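DSBA-like thioredoxin domain-containing protein (PDB 5HFI) is a cytosolic disulfide reductase of the thioredoxin superfamily that binds glutathione and probably works through a CxxC motif by thiol-disulfide exchange. Local coordinates at residues A[126-131]-A[136-141]; A[91-96]-A[121-126]; A[24-29]-A[204-209]; A[64-69]-A[75-80]; A[170-173]-A[179-182]. All coordinates share one frame; numbering follows the deposited sequence.

Interaction 1. Residues A[126-131]-A[136-141]; sequences EGRRIA and LLELGA
R128 and E138 meet in a bidentate, end-on salt bridge, a clear case of a loop tied by charge to the helix that follows it, here helix 133-142. R128 NH2 donates to E138 OE2 at 3.1 Å and R128 NH1 to E138 OE1 at 3.3 Å, both bonds nearly straight. The acceptor oxygens lie in the guanidinium plane, yet that plane is turned 47° from the carboxylate, so OE1 is approached from above its own plane and OE2 from its syn side, also tilted. The arginine chain folds back at its second and third torsions, while the glutamate reaches out fully extended, CG anti to its backbone N (chi1 176°).

I130 and L136 bury about as much surface as R128. The isobutyl end of L136 closes round a backbone carbonyl: CD1 stands 3.3 Å from I130 O. The side chains themselves touch more lightly, I130 CB to L136 CD2 at 4.3 Å. I130 also packs on I119 and H123 of helix 112-124, and L136 on F153, P97 and A101. Helix 112-124 is thus joined through its following loop to helix 133-142, a loop connection between consecutive helices in the helical part of a DsbA-like fold.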
# COMPACT_ATOMS: atom_id res chain seq x y z
N GLU A 126 -2.52 8.46 12.08
CA GLU A 126 -3.66 8.55 12.99
C GLU A 126 -3.71 7.42 14.01
O GLU A 126 -4.48 7.51 14.97
CB GLU A 126 -4.96 8.57 12.18
CG GLU A 126 -5.15 9.84 11.38
CD GLU A 126 -6.18 9.68 10.26
OE1 GLU A 126 -5.93 10.21 9.15
OE2 GLU A 126 -7.22 9.03 10.49
N GLY A 127 -2.93 6.36 13.82
CA GLY A 127 -2.95 5.25 14.76
C GLY A 127 -4.26 4.49 14.78
O GLY A 127 -4.63 3.94 15.82
N ARG A 128 -4.98 4.45 13.66
CA ARG A 128 -6.23 3.71 13.58
C ARG A 128 -5.96 2.23 13.38
O ARG A 128 -4.87 1.81 12.97
CB ARG A 128 -7.09 4.24 12.43
CG ARG A 128 -7.26 5.75 12.42
CD ARG A 128 -7.98 6.23 13.67
NE ARG A 128 -9.21 5.49 13.91
CZ ARG A 128 -10.37 5.74 13.30
NH1 ARG A 128 -10.44 6.72 12.40
NH2 ARG A 128 -11.44 5.02 13.58
N ARG A 129 -6.98 1.42 13.66
CA ARG A 129 -6.90 -0.04 13.53
C ARG A 129 -7.43 -0.41 12.15
O ARG A 129 -8.61 -0.71 11.98
CB ARG A 129 -7.65 -0.72 14.66
CG ARG A 129 -7.13 -0.33 16.03
CD ARG A 129 -7.34 -1.42 17.06
NE ARG A 129 -8.66 -1.32 17.64
CZ ARG A 129 -9.02 -1.93 18.75
NH1 ARG A 129 -8.14 -2.67 19.41
NH2 ARG A 129 -10.26 -1.79 19.22
N ILE A 130 -6.54 -0.42 11.16
CA ILE A 130 -6.95 -0.64 9.77
C ILE A 130 -7.30 -2.09 9.49
O ILE A 130 -7.74 -2.40 8.37
CB ILE A 130 -5.85 -0.18 8.78
CG1 ILE A 130 -4.57 -0.99 8.98
CG2 ILE A 130 -5.57 1.30 8.97
CD1 ILE A 130 -3.50 -0.68 7.96
N ALA A 131 -7.14 -2.99 10.45
CA ALA A 131 -7.61 -4.36 10.28
C ALA A 131 -9.08 -4.51 10.63
O ALA A 131 -9.63 -5.60 10.44
CB ALA A 131 -6.78 -5.32 11.13
N LEU A 136 -12.21 0.72 8.15
CA LEU A 136 -12.07 0.76 6.70
C LEU A 136 -13.32 1.33 6.04
O LEU A 136 -13.22 2.04 5.03
CB LEU A 136 -11.78 -0.65 6.18
CG LEU A 136 -10.46 -1.22 6.69
CD1 LEU A 136 -10.31 -2.68 6.31
CD2 LEU A 136 -9.29 -0.39 6.16
N LEU A 137 -14.50 1.03 6.59
CA LEU A 137 -15.73 1.62 6.06
C LEU A 137 -15.75 3.13 6.30
O LEU A 137 -16.24 3.89 5.46
CB LEU A 137 -16.95 0.95 6.70
CG LEU A 137 -17.54 -0.29 6.01
CD1 LEU A 137 -16.48 -1.30 5.64
CD2 LEU A 137 -18.59 -0.93 6.91
N GLU A 138 -15.22 3.57 7.44
CA GLU A 138 -15.12 5.00 7.72
C GLU A 138 -14.19 5.69 6.73
O GLU A 138 -14.48 6.79 6.26
CB GLU A 138 -14.64 5.21 9.15
CG GLU A 138 -14.41 6.66 9.54
CD GLU A 138 -13.79 6.80 10.92
OE1 GLU A 138 -13.26 7.90 11.22
OE2 GLU A 138 -13.83 5.83 11.70
N LEU A 139 -13.07 5.05 6.40
CA LEU A 139 -12.16 5.62 5.41
C LEU A 139 -12.81 5.68 4.04
O LEU A 139 -12.66 6.68 3.32
CB LEU A 139 -10.87 4.81 5.35
CG LEU A 139 -10.02 4.77 6.63
CD1 LEU A 139 -8.72 4.02 6.37
CD2 LEU A 139 -9.75 6.18 7.14
N GLY A 140 -13.52 4.62 3.65
CA GLY A 140 -14.22 4.65 2.37
C GLY A 140 -15.26 5.75 2.31
O GLY A 140 -15.42 6.41 1.28
N ALA A 141 -15.98 5.96 3.41
CA ALA A 141 -16.97 7.03 3.45
C ALA A 141 -16.31 8.41 3.44
O ALA A 141 -16.91 9.37 2.95
CB ALA A 141 -17.87 6.88 4.68

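Interaction 2. Residues A[91-96]-A[121-126]; sequences AVFDSA and RAHYVE
F93 and H123 form an offset edge-to-face aromatic pair within the helical portion of the DsbA-like fold, where the loop leading to helix 96-109 meets the last turn of helix 112-124. The leading edge belongs to the imidazole: H123 CE1 comes to 3.4 Å from F93 CZ, with H123 NE2 beside it at 3.8 Å from the same carbon. The ring centroids are 5.0 Å apart and the planes stand at 64°. This is the whole of the direct contact, two buried side chains bridging backbones whose nearest CA atoms, those of F93 and H123, are 10.2 Å apart.

The histidine can span that gap because a first torsion of -179° carries its ring straight out from the helix. The far edge of the imidazole is held as well, for H123 CD2 lies 3.4 Å above the plane of the Y124 ring, over its centre. Y124 is in turn stacked on Y21, and Y81 packs against both H123 and Y124, so the pair is one end of a larger aromatic cluster. V54 also touches F93, and S95 OG ties the loop to D14 and M46. The loop then passes into helix 96-109 through a capping bond, in which A96 N donates to D94 OD2 at 3.1 Å.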
# COMPACT_ATOMS: atom_id res chain seq x y z
N ALA A 91 -4.75 -4.72 19.38
CA ALA A 91 -4.72 -4.47 17.95
C ALA A 91 -4.05 -5.63 17.22
O ALA A 91 -3.16 -6.29 17.76
CB ALA A 91 -3.99 -3.16 17.65
N VAL A 92 -4.50 -5.88 15.99
CA VAL A 92 -3.97 -6.96 15.17
C VAL A 92 -3.46 -6.38 13.86
O VAL A 92 -4.14 -5.57 13.22
CB VAL A 92 -5.02 -8.06 14.93
CG1 VAL A 92 -6.28 -7.49 14.28
CG2 VAL A 92 -4.44 -9.19 14.09
N PHE A 93 -2.25 -6.77 13.48
CA PHE A 93 -1.68 -6.39 12.19
C PHE A 93 -2.04 -7.48 11.19
O PHE A 93 -1.37 -8.51 11.10
CB PHE A 93 -0.17 -6.17 12.29
CG PHE A 93 0.21 -4.81 12.82
CD1 PHE A 93 -0.67 -4.10 13.62
CD2 PHE A 93 1.43 -4.25 12.49
CE1 PHE A 93 -0.32 -2.85 14.10
CE2 PHE A 93 1.78 -3.00 12.97
CZ PHE A 93 0.90 -2.30 13.78
N ASP A 94 -3.12 -7.25 10.45
CA ASP A 94 -3.66 -8.19 9.47
C ASP A 94 -3.70 -7.48 8.13
O ASP A 94 -4.41 -6.48 7.97
CB ASP A 94 -5.07 -8.65 9.89
CG ASP A 94 -5.60 -9.80 9.05
OD1 ASP A 94 -6.64 -10.38 9.43
OD2 ASP A 94 -4.99 -10.10 7.99
N SER A 95 -2.95 -8.00 7.15
CA SER A 95 -2.87 -7.34 5.85
C SER A 95 -4.10 -7.58 4.99
O SER A 95 -4.29 -6.87 4.00
CB SER A 95 -1.62 -7.82 5.10
OG SER A 95 -0.44 -7.40 5.76
N ALA A 96 -4.93 -8.56 5.35
CA ALA A 96 -6.04 -8.93 4.45
C ALA A 96 -7.13 -7.87 4.42
O ALA A 96 -7.52 -7.46 3.31
CB ALA A 96 -6.58 -10.31 4.83
N ARG A 121 -2.09 6.47 5.90
CA ARG A 121 -2.20 7.62 6.80
C ARG A 121 -2.98 7.26 8.06
O ARG A 121 -2.59 7.66 9.17
CB ARG A 121 -2.85 8.80 6.07
CG ARG A 121 -1.98 9.43 4.99
CD ARG A 121 -2.65 10.67 4.41
NE ARG A 121 -1.69 11.54 3.72
CZ ARG A 121 -1.57 11.62 2.40
NH1 ARG A 121 -2.36 10.89 1.62
NH2 ARG A 121 -0.67 12.43 1.86
N ALA A 122 -4.08 6.52 7.91
CA ALA A 122 -4.86 6.13 9.09
C ALA A 122 -4.02 5.30 10.06
O ALA A 122 -4.17 5.42 11.28
CB ALA A 122 -6.10 5.36 8.66
N HIS A 123 -3.15 4.47 9.55
CA HIS A 123 -2.31 3.62 10.37
C HIS A 123 -1.09 4.38 10.96
O HIS A 123 -1.01 4.50 12.15
CB HIS A 123 -1.82 2.47 9.53
CG HIS A 123 -0.95 1.48 10.24
ND1 HIS A 123 -1.46 0.50 11.06
CD2 HIS A 123 0.37 1.25 10.18
CE1 HIS A 123 -0.48 -0.26 11.48
NE2 HIS A 123 0.64 0.18 10.97
N TYR A 124 -0.26 4.97 10.09
CA TYR A 124 1.02 5.53 10.54
C TYR A 124 0.88 6.92 11.14
O TYR A 124 1.70 7.31 11.99
CB TYR A 124 2.00 5.56 9.38
CG TYR A 124 2.44 4.19 8.92
CD1 TYR A 124 3.31 3.43 9.69
CD2 TYR A 124 1.96 3.65 7.73
CE1 TYR A 124 3.71 2.18 9.28
CE2 TYR A 124 2.34 2.39 7.32
CZ TYR A 124 3.23 1.67 8.10
OH TYR A 124 3.63 0.41 7.71
N VAL A 125 -0.11 7.70 10.73
CA VAL A 125 -0.31 9.05 11.24
C VAL A 125 -1.37 9.07 12.34
O VAL A 125 -1.14 9.63 13.41
CB VAL A 125 -0.67 10.01 10.09
CG1 VAL A 125 -1.03 11.38 10.64
CG2 VAL A 125 0.49 10.11 9.11
N GLU A 126 -2.52 8.46 12.08
CA GLU A 126 -3.66 8.55 12.99
C GLU A 126 -3.71 7.42 14.01
O GLU A 126 -4.48 7.51 14.97
CB GLU A 126 -4.96 8.57 12.18
CG GLU A 126 -5.15 9.84 11.38
CD GLU A 126 -6.18 9.68 10.26
OE1 GLU A 126 -5.93 10.21 9.15
OE2 GLU A 126 -7.22 9.03 10.49

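Interaction 3. Residues A[24-29]-A[204-209]; sequences SPLLAA and DDWRAF
L26 lies across the indole of W206, an example of how an aliphatic chain and an aromatic face can bring two helices together. L26 CB sits above the five-membered ring, 3.9 Å from its centroid and 16° off the normal, a CH-pi contact. The tryptophan presents that face because its side chain leaves the backbone in the extended sense (chi1 175°), which swings the indole out toward helix 24-30. L26 takes the other common choice, CG anti to the carbonyl carbon, and this brings CD2 back to 3.8 Å from W206 CB. At the edge of the same indole, A29 CB approaches W206 CD1 at 4.2 Å.

A29 has a second flat neighbour. R207 bends at its third torsion, laying its guanidinium over the methyl, with NH2 3.8 Å from A29 CB. The group is held there from within its own helix, where R207 NH1 bonds D204 OD2 at 2.9 Å, and from outside by a salt bridge to E32. The axes of segments 24-29 and 204-209 approach to 8.9 Å, at a crossing angle of -37°. L27 and W206 both touch strand 8-13, consistent with the thioredoxin fold, in which the helix following the active site and the C-terminal helix pack side by side against the central sheet.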
# COMPACT_ATOMS: atom_id res chain seq x y z
N SER A 24 5.05 5.79 -0.64
CA SER A 24 3.78 6.39 -1.03
C SER A 24 3.94 7.61 -1.93
O SER A 24 3.15 7.75 -2.87
CB SER A 24 2.97 6.74 0.23
OG SER A 24 1.64 7.10 -0.10
N PRO A 25 4.92 8.50 -1.72
CA PRO A 25 5.07 9.60 -2.69
C PRO A 25 5.46 9.13 -4.08
O PRO A 25 5.16 9.81 -5.06
CB PRO A 25 6.16 10.49 -2.06
CG PRO A 25 6.24 10.07 -0.64
CD PRO A 25 5.87 8.64 -0.61
N LEU A 26 6.12 7.97 -4.19
CA LEU A 26 6.47 7.45 -5.51
C LEU A 26 5.23 6.93 -6.24
O LEU A 26 5.09 7.13 -7.45
CB LEU A 26 7.50 6.33 -5.38
CG LEU A 26 8.78 6.68 -4.61
CD1 LEU A 26 9.80 5.56 -4.76
CD2 LEU A 26 9.35 8.00 -5.08
N LEU A 27 4.32 6.27 -5.52
CA LEU A 27 3.07 5.85 -6.14
C LEU A 27 2.23 7.06 -6.54
O LEU A 27 1.63 7.08 -7.62
CB LEU A 27 2.28 4.94 -5.20
CG LEU A 27 0.92 4.47 -5.71
CD1 LEU A 27 1.08 3.71 -7.02
CD2 LEU A 27 0.23 3.61 -4.67
N ALA A 28 2.19 8.09 -5.68
CA ALA A 28 1.43 9.29 -6.01
C ALA A 28 2.01 9.99 -7.23
O ALA A 28 1.26 10.43 -8.12
CB ALA A 28 1.39 10.24 -4.81
N ALA A 29 3.33 10.09 -7.31
CA ALA A 29 3.96 10.72 -8.46
C ALA A 29 3.74 9.90 -9.73
O ALA A 29 3.56 10.47 -10.81
CB ALA A 29 5.46 10.92 -8.20
N ASP A 204 10.27 13.51 -7.31
CA ASP A 204 10.45 14.25 -8.55
C ASP A 204 11.40 13.53 -9.50
O ASP A 204 11.17 13.48 -10.71
CB ASP A 204 10.95 15.66 -8.26
CG ASP A 204 9.92 16.50 -7.52
OD1 ASP A 204 10.32 17.29 -6.63
OD2 ASP A 204 8.72 16.39 -7.83
N ASP A 205 12.50 12.98 -8.96
CA ASP A 205 13.37 12.12 -9.76
C ASP A 205 12.58 10.95 -10.34
O ASP A 205 12.72 10.60 -11.51
CB ASP A 205 14.52 11.58 -8.90
CG ASP A 205 15.69 12.54 -8.81
OD1 ASP A 205 15.54 13.73 -9.16
OD2 ASP A 205 16.78 12.09 -8.39
N TRP A 206 11.74 10.33 -9.50
CA TRP A 206 10.96 9.17 -9.92
C TRP A 206 10.00 9.51 -11.05
O TRP A 206 9.90 8.78 -12.04
CB TRP A 206 10.22 8.61 -8.70
CG TRP A 206 9.27 7.48 -8.94
CD1 TRP A 206 7.90 7.54 -8.93
CD2 TRP A 206 9.60 6.11 -9.18
NE1 TRP A 206 7.37 6.30 -9.17
CE2 TRP A 206 8.39 5.40 -9.33
CE3 TRP A 206 10.81 5.41 -9.31
CZ2 TRP A 206 8.35 4.03 -9.58
CZ3 TRP A 206 10.77 4.05 -9.56
CH2 TRP A 206 9.54 3.38 -9.70
N ARG A 207 9.28 10.63 -10.92
CA ARG A 207 8.37 11.05 -11.98
C ARG A 207 9.12 11.29 -13.29
O ARG A 207 8.70 10.84 -14.35
CB ARG A 207 7.61 12.30 -11.55
CG ARG A 207 6.44 12.65 -12.46
CD ARG A 207 5.87 14.03 -12.13
NE ARG A 207 5.26 14.09 -10.81
CZ ARG A 207 5.83 14.66 -9.75
NH1 ARG A 207 7.03 15.22 -9.87
NH2 ARG A 207 5.20 14.67 -8.58
N ALA A 208 10.26 11.99 -13.21
CA ALA A 208 11.05 12.25 -14.41
C ALA A 208 11.59 10.96 -15.02
O ALA A 208 11.65 10.82 -16.24
CB ALA A 208 12.19 13.22 -14.09
N PHE A 209 11.99 10.01 -14.17
CA PHE A 209 12.45 8.73 -14.68
C PHE A 209 11.36 8.02 -15.47
O PHE A 209 11.62 7.49 -16.56
CB PHE A 209 12.94 7.86 -13.52
CG PHE A 209 13.30 6.46 -13.93
CD1 PHE A 209 14.54 6.17 -14.46
CD2 PHE A 209 12.38 5.42 -13.77
CE1 PHE A 209 14.87 4.88 -14.83
CE2 PHE A 209 12.71 4.13 -14.14
CZ PHE A 209 13.95 3.86 -14.67

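Interaction 4. Residues A[64-69]-A[75-80]; sequences PHDLRI and QPFGKD
The short turn that joins the consecutive helices 64-73 and 79-85 folds back on the first of them, and F77, one residue before the N-cap G78, lays its ring against D66 and I69. It illustrates how a single aromatic residue can close a short connection. A first torsion of -65° sets F77 CG beside its own backbone N and so turns the ring toward helix 64-73. D66 CB stands over one face of the ring, 4.2 Å from the centroid and 25° off the normal, displaced toward the rim: a CH-pi contact. The carboxylate extends past the rim at CE1, D66 CG lying 3.8 Å from F77 CE1, its plane 21° from that of the ring.

Farther round the ring, F77 CE2 comes to 3.3 Å from the backbone oxygen D66 O. One turn along the helix, I69 CB meets F77 CZ at 4.2 Å, adding an apolar contact at the end of the ring. The aspartate, though buried, is not left without a polar partner, for its OD1 is hydrogen-bonded to Y81 OH, which holds the carboxylate beside the phenyl group and ties helix 64-73 directly to helix 79-85.

Outward from these residues, F77 packs edge-to-face with Y21 of helix 18-22 and meets Y124 of helix 112-124. I69 rests on W19, a glutathione-binding residue, also of helix 18-22. The two helices and their turn therefore pack against helix 18-22 through W19 and Y21, and adjoin the end of helix 112-124.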
# COMPACT_ATOMS: atom_id res chain seq x y z
N PRO A 64 12.14 0.27 14.60
CA PRO A 64 13.44 0.86 14.24
C PRO A 64 13.55 1.18 12.77
O PRO A 64 14.34 2.05 12.38
CB PRO A 64 14.46 -0.20 14.67
CG PRO A 64 13.68 -1.38 15.14
CD PRO A 64 12.25 -1.18 14.80
N HIS A 65 12.75 0.51 11.93
CA HIS A 65 12.63 0.93 10.54
C HIS A 65 11.93 2.28 10.43
O HIS A 65 12.38 3.15 9.68
CB HIS A 65 11.87 -0.14 9.75
CG HIS A 65 12.73 -1.26 9.25
ND1 HIS A 65 12.23 -2.31 8.53
CD2 HIS A 65 14.06 -1.48 9.38
CE1 HIS A 65 13.21 -3.14 8.23
NE2 HIS A 65 14.33 -2.66 8.73
N ASP A 66 10.87 2.48 11.22
CA ASP A 66 9.97 3.61 10.99
C ASP A 66 10.70 4.95 11.04
O ASP A 66 10.57 5.77 10.11
CB ASP A 66 8.83 3.59 12.01
CG ASP A 66 7.86 2.45 11.77
OD1 ASP A 66 7.04 2.17 12.67
OD2 ASP A 66 7.91 1.83 10.68
N LEU A 67 11.46 5.21 12.10
CA LEU A 67 12.18 6.47 12.16
C LEU A 67 13.26 6.55 11.10
O LEU A 67 13.61 7.65 10.64
CB LEU A 67 12.78 6.69 13.55
CG LEU A 67 11.82 7.37 14.53
CD1 LEU A 67 12.53 7.73 15.82
CD2 LEU A 67 11.21 8.60 13.89
N ARG A 68 13.80 5.40 10.67
CA ARG A 68 14.73 5.39 9.55
C ARG A 68 14.01 5.70 8.24
O ARG A 68 14.55 6.41 7.38
CB ARG A 68 15.45 4.04 9.46
CG ARG A 68 16.71 3.96 10.31
CD ARG A 68 17.93 4.45 9.53
NE ARG A 68 18.50 3.38 8.73
CZ ARG A 68 19.71 3.41 8.20
NH1 ARG A 68 20.15 2.37 7.49
NH2 ARG A 68 20.49 4.47 8.38
N ILE A 69 12.79 5.18 8.07
CA ILE A 69 11.98 5.54 6.91
C ILE A 69 11.69 7.03 6.90
O ILE A 69 11.72 7.68 5.85
CB ILE A 69 10.68 4.71 6.89
CG1 ILE A 69 11.01 3.22 7.02
CG2 ILE A 69 9.88 5.02 5.64
CD1 ILE A 69 9.79 2.33 7.09
N GLN A 75 8.55 10.88 5.25
CA GLN A 75 7.18 10.50 5.54
C GLN A 75 6.89 10.66 7.03
O GLN A 75 7.74 10.31 7.87
CB GLN A 75 6.92 9.06 5.10
CG GLN A 75 6.70 8.89 3.60
CD GLN A 75 5.36 9.44 3.14
OE1 GLN A 75 4.38 8.70 3.03
NE2 GLN A 75 5.31 10.73 2.85
N PRO A 76 5.73 11.18 7.40
CA PRO A 76 5.44 11.45 8.81
C PRO A 76 4.85 10.26 9.55
O PRO A 76 4.09 9.45 9.01
CB PRO A 76 4.41 12.59 8.73
CG PRO A 76 3.66 12.29 7.47
CD PRO A 76 4.68 11.71 6.51
N PHE A 77 5.20 10.18 10.83
CA PHE A 77 4.66 9.18 11.74
C PHE A 77 4.09 9.90 12.95
O PHE A 77 4.75 10.78 13.52
CB PHE A 77 5.73 8.17 12.16
CG PHE A 77 6.25 7.32 11.02
CD1 PHE A 77 5.78 6.03 10.84
CD2 PHE A 77 7.20 7.81 10.15
CE1 PHE A 77 6.25 5.24 9.81
CE2 PHE A 77 7.67 7.03 9.10
CZ PHE A 77 7.20 5.74 8.94
N GLY A 78 2.87 9.55 13.34
CA GLY A 78 2.14 10.28 14.36
C GLY A 78 2.28 9.70 15.75
O GLY A 78 2.60 8.53 15.94
N LYS A 79 2.02 10.56 16.75
CA LYS A 79 2.10 10.12 18.14
C LYS A 79 1.05 9.07 18.47
O LYS A 79 1.29 8.19 19.30
CB LYS A 79 1.95 11.33 19.07
CG LYS A 79 0.62 12.05 18.95
CD LYS A 79 0.50 13.17 19.98
CE LYS A 79 -0.81 13.93 19.83
NZ LYS A 79 -0.88 14.65 18.52
N ASP A 80 -0.12 9.13 17.82
CA ASP A 80 -1.14 8.12 18.06
C ASP A 80 -0.74 6.76 17.49
O ASP A 80 -1.34 5.75 17.86
CB ASP A 80 -2.48 8.56 17.48
CG ASP A 80 -3.04 9.79 18.18
OD1 ASP A 80 -3.64 10.64 17.50
OD2 ASP A 80 -2.89 9.89 19.41

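Interaction 5. Residues A[170-173]-A[179-182]; sequences RLMN and GFPT. With GSH (glutathione), chain B.
The F180 ring is approached obliquely by M172 SD and by the glutathione carbonyl oxygen O2, both from the same side of the ring plane, the sulfur near CE2 and the oxygen near CD1. The thioether sulfur of M172 is 3.4 Å from F180 CE2 and 4.4 Å from the ring centroid, 56° off the normal, a Met-aromatic contact made from the slope between face and edge. O2 of glutathione is 3.8 Å from F180 CD1. C17, C20 and M45 also touch the phenyl group, so it is packed between the active-site cysteines and helix 159-174.

The first two torsions of M172 bring its sulfur to the ring, and the bend at the last (chi3 51°) turns CE toward the loop backbone, 3.6 Å from G179 O. The same carbonyl oxygen accepts a bond from T182 OG1 at 2.6 Å, a hydrogen bond within the loop.

The loop also offers its main chain to the ligand. F180 N donates to O2 of glutathione at 3.2 Å with an angle of 162°, and N2 of glutathione donates back to F180 O at 2.6 Å. G179, having no side chain, lets O2 come to 3.3 Å from its CA. A cis peptide then leads into P181, the cis-proline loop of thioredoxin-like proteins. Since both bonds run to the backbone of the cysteinyl unit, the pairing resembles that between strands; it would probably depend little on the ligand's side chains and is consistent with bringing its sulfur toward C17.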
# COMPACT_ATOMS: atom_id res chain seq x y z
N ARG A 170 2.57 -15.04 -7.31
CA ARG A 170 3.15 -15.66 -8.50
C ARG A 170 3.93 -14.64 -9.32
O ARG A 170 4.97 -14.98 -9.89
CB ARG A 170 2.05 -16.30 -9.34
CG ARG A 170 1.44 -17.51 -8.67
CD ARG A 170 0.37 -18.12 -9.53
NE ARG A 170 -0.12 -19.34 -8.91
CZ ARG A 170 -0.85 -20.25 -9.55
NH1 ARG A 170 -1.16 -20.05 -10.83
NH2 ARG A 170 -1.26 -21.34 -8.93
N LEU A 171 3.46 -13.39 -9.37
CA LEU A 171 4.24 -12.33 -10.00
C LEU A 171 5.55 -12.10 -9.25
O LEU A 171 6.61 -12.01 -9.86
CB LEU A 171 3.41 -11.05 -10.06
CG LEU A 171 4.09 -9.84 -10.69
CD1 LEU A 171 4.49 -10.15 -12.13
CD2 LEU A 171 3.18 -8.63 -10.63
N MET A 172 5.48 -12.01 -7.92
CA MET A 172 6.70 -11.87 -7.12
C MET A 172 7.66 -13.02 -7.39
O MET A 172 8.88 -12.82 -7.49
CB MET A 172 6.37 -11.83 -5.63
CG MET A 172 5.36 -10.79 -5.23
SD MET A 172 5.59 -10.33 -3.51
CE MET A 172 7.35 -9.96 -3.49
N ASN A 173 7.12 -14.24 -7.50
CA ASN A 173 7.96 -15.42 -7.72
C ASN A 173 8.66 -15.35 -9.07
O ASN A 173 9.87 -15.58 -9.17
CB ASN A 173 7.11 -16.69 -7.62
CG ASN A 173 7.93 -17.95 -7.77
OD1 ASN A 173 8.14 -18.44 -8.88
ND2 ASN A 173 8.38 -18.50 -6.65
N GLY A 179 10.40 -8.99 -1.63
CA GLY A 179 9.41 -8.33 -0.81
C GLY A 179 8.88 -7.03 -1.37
O GLY A 179 8.84 -6.82 -2.59
N PHE A 180 8.46 -6.14 -0.47
CA PHE A 180 7.81 -4.89 -0.84
C PHE A 180 8.59 -3.71 -0.27
O PHE A 180 9.19 -3.83 0.79
CB PHE A 180 6.38 -4.86 -0.33
CG PHE A 180 5.73 -6.20 -0.26
CD1 PHE A 180 5.72 -6.92 0.93
CD2 PHE A 180 5.13 -6.76 -1.37
CE1 PHE A 180 5.13 -8.16 1.00
CE2 PHE A 180 4.54 -8.01 -1.30
CZ PHE A 180 4.54 -8.70 -0.11
N PRO A 181 8.57 -2.56 -0.96
CA PRO A 181 7.92 -2.26 -2.24
C PRO A 181 8.67 -2.86 -3.42
O PRO A 181 9.89 -2.98 -3.35
CB PRO A 181 7.97 -0.74 -2.31
CG PRO A 181 9.09 -0.35 -1.44
CD PRO A 181 9.13 -1.35 -0.34
N THR A 182 7.95 -3.22 -4.48
CA THR A 182 8.57 -3.64 -5.73
C THR A 182 7.80 -3.01 -6.88
O THR A 182 6.58 -3.16 -6.97
CB THR A 182 8.59 -5.17 -5.87
OG1 THR A 182 9.42 -5.74 -4.85
CG2 THR A 182 9.14 -5.57 -7.24
N1 GSH B . 12.97 -1.32 0.43
CA1 GSH B . 13.75 -1.49 1.65
C1 GSH B . 15.22 -1.20 1.38
O11 GSH B . 16.11 -1.94 1.89
O12 GSH B . 15.55 -0.24 0.64
CB1 GSH B . 13.59 -2.92 2.15
CG1 GSH B . 12.18 -3.40 1.82
CD1 GSH B . 11.70 -4.41 2.87
OE1 GSH B . 12.48 -4.93 3.59
N2 GSH B . 10.28 -4.71 2.98
CA2 GSH B . 9.82 -5.66 3.96
C2 GSH B . 9.89 -7.05 3.33
O2 GSH B . 9.24 -7.31 2.37
CB2 GSH B . 8.37 -5.34 4.36
SG2 GSH B . 8.15 -3.57 4.70
N3 GSH B . 10.76 -8.07 3.90
CA3 GSH B . 10.83 -9.39 3.31
C3 GSH B . 9.50 -10.10 3.46
O31 GSH B . 8.97 -10.68 2.47
O32 GSH B . 8.92 -10.12 4.58

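Four of the five contacts are buried; interaction 1 is only partly so, and it is the one that depends on a salt bridge between its segments. Interactions 1 and 2 share E126 and are joined by a backbone bond from R128 N to A122 O, while interaction 4 meets interaction 2 through G78 N and Y124 O: these three tie the helical region together. Interactions 3 and 5 belong to the thioredoxin core, on the opposite side of the chain's centre from interaction 1. Interactions 3 and 4 both place a CB over an aromatic face and interaction 2 sets ring edge to ring face, whereas interaction 5 combines sulfur-aromatic packing with main-chain binding of the ligand.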